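Local structure of response regulator (Vibrio cholerae O1 biovar El Tor, 7KPO) at residues A[91-94]-A[95-99]. The protein is the DNA-binding domain of the sensor histidine kinase ChiS, and probably serves in transcriptional control. Numbering follows the deposited sequence.
Sequences RTHI and EMQRD. With SO4 (sulfate ion), chain D; SO4 (sulfate ion), chain B.
Gln97 lays its CG over one face of the His93 imidazole, a CH-pi contact 4.0 Å from CG to the ring centroid. A bend at chi2 (-75°) carries the Gln97 amide above the rim at CE1, NE2 to CE1 3.8 Å, the two planes 22° apart, while His93 NE2 hydrogen-bonds Glu14 OE2 of helix 2-27. Two residues earlier, on another side of the helix, the extended Arg91 side chain meets Glu95 obliquely, the guanidinium and carboxylate planes 76° apart; their salt bridge, NH1 to OE2 at 3.2 Å, is weak as a hydrogen bond. The Arg91 edge faces an anion site with two overlapping, mutually exclusive sulfate positions, presumably part-occupied: NH2 holds chain B O1 in plane at 2.8 Å, or chain D O4 at 3.2 Å. In the chain D position the anion bridges Arg91 and Arg98, Arg98 NH2 to O3 at 3.0 Å; Lys85 and residues of the second subunit also bond the sulfate. Asp78 salt-bridges Arg98 NH1, Arg91 of the second subunit salt-bridges Glu95 OE1, and Thr92 OG1 hydrogen-bonds Thr92 OG1 of that subunit. Beneath runs regular i to i+4 backbone bonding: an alpha-helix, 89-106, with an i to i+4 Arg-Glu pair at the two-subunit interface, beside sulfate probably from the crystallisation liquor.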
# COMPACT_ATOMS: atom_id res chain seq x y z
N ARG A 91 -7.23 4.87 -4.33
CA ARG A 91 -6.42 3.80 -3.71
C ARG A 91 -6.87 3.56 -2.27
O ARG A 91 -7.00 2.39 -1.87
CB ARG A 91 -4.93 4.17 -3.74
CG ARG A 91 -4.03 2.98 -3.46
CD ARG A 91 -2.58 3.36 -3.57
NE ARG A 91 -1.74 2.19 -3.82
CZ ARG A 91 -1.20 1.43 -2.87
NH1 ARG A 91 -1.39 1.71 -1.60
NH2 ARG A 91 -0.45 0.39 -3.20
N THR A 92 -7.10 4.62 -1.51
CA THR A 92 -7.53 4.48 -0.10
C THR A 92 -8.83 3.66 -0.04
O THR A 92 -8.97 2.81 0.85
CB THR A 92 -7.67 5.87 0.54
OG1 THR A 92 -6.38 6.48 0.55
CG2 THR A 92 -8.25 5.81 1.93
N HIS A 93 -9.74 3.91 -0.98
CA HIS A 93 -11.03 3.17 -0.99
C HIS A 93 -10.78 1.67 -1.15
O HIS A 93 -11.43 0.89 -0.44
CB HIS A 93 -11.92 3.73 -2.11
CG HIS A 93 -13.20 2.98 -2.27
ND1 HIS A 93 -14.23 3.08 -1.37
CD2 HIS A 93 -13.63 2.16 -3.25
CE1 HIS A 93 -15.24 2.33 -1.77
NE2 HIS A 93 -14.89 1.76 -2.92
N ILE A 94 -9.87 1.29 -2.03
CA ILE A 94 -9.55 -0.15 -2.24
C ILE A 94 -8.96 -0.72 -0.94
O ILE A 94 -9.34 -1.82 -0.54
CB ILE A 94 -8.61 -0.33 -3.44
CG1 ILE A 94 -9.31 0.12 -4.73
CG2 ILE A 94 -8.13 -1.77 -3.53
CD1 ILE A 94 -8.37 0.45 -5.86
N GLU A 95 -8.03 0.01 -0.32
CA GLU A 95 -7.41 -0.48 0.94
C GLU A 95 -8.48 -0.66 2.01
O GLU A 95 -8.44 -1.64 2.76
CB GLU A 95 -6.36 0.51 1.45
CG GLU A 95 -5.21 0.73 0.50
CD GLU A 95 -4.19 1.69 1.07
OE1 GLU A 95 -3.88 1.57 2.27
OE2 GLU A 95 -3.74 2.59 0.33
N MSE A 96 -9.42 0.29 2.09
CA MSE A 96 -10.47 0.22 3.10
C MSE A 96 -11.39 -0.97 2.83
O MSE A 96 -11.78 -1.66 3.77
CB MSE A 96 -11.21 1.56 3.13
CG MSE A 96 -10.37 2.72 3.65
SE MSE A 96 -10.05 2.63 5.57
CE MSE A 96 -11.79 3.01 6.37
N GLN A 97 -11.72 -1.23 1.56
CA GLN A 97 -12.59 -2.35 1.24
C GLN A 97 -11.85 -3.67 1.52
O GLN A 97 -12.50 -4.62 1.99
CB GLN A 97 -13.11 -2.23 -0.20
CG GLN A 97 -14.02 -1.03 -0.43
CD GLN A 97 -15.41 -1.21 0.15
OE1 GLN A 97 -16.12 -2.15 -0.18
NE2 GLN A 97 -15.84 -0.26 0.96
N ARG A 98 -10.54 -3.71 1.25
CA ARG A 98 -9.74 -4.93 1.55
C ARG A 98 -9.82 -5.21 3.05
O ARG A 98 -10.06 -6.36 3.45
CB ARG A 98 -8.27 -4.75 1.13
CG ARG A 98 -7.34 -5.86 1.60
CD ARG A 98 -5.90 -5.74 1.10
NE ARG A 98 -5.19 -4.53 1.49
CZ ARG A 98 -3.93 -4.24 1.16
NH1 ARG A 98 -3.22 -5.07 0.42
NH2 ARG A 98 -3.39 -3.10 1.56
N ASP A 99 -9.61 -4.18 3.87
CA ASP A 99 -9.64 -4.37 5.35
C ASP A 99 -11.04 -4.81 5.79
O ASP A 99 -11.15 -5.67 6.67
CB ASP A 99 -9.22 -3.10 6.09
CG ASP A 99 -7.72 -2.87 6.10
OD1 ASP A 99 -7.01 -3.63 5.40
OD2 ASP A 99 -7.28 -1.97 6.83
S SO4 D . -0.15 -1.98 -0.06
O1 SO4 D . 1.01 -1.47 0.62
O2 SO4 D . -1.24 -1.04 0.06
O3 SO4 D . -0.55 -3.23 0.55
O4 SO4 D . 0.16 -2.20 -1.44
S SO4 B . 1.92 -0.04 -0.51
O1 SO4 B . 1.05 -0.90 -1.28
O2 SO4 B . 1.18 1.11 -0.04
O3 SO4 B . 3.01 0.41 -1.34
O4 SO4 B . 2.44 -0.79 0.60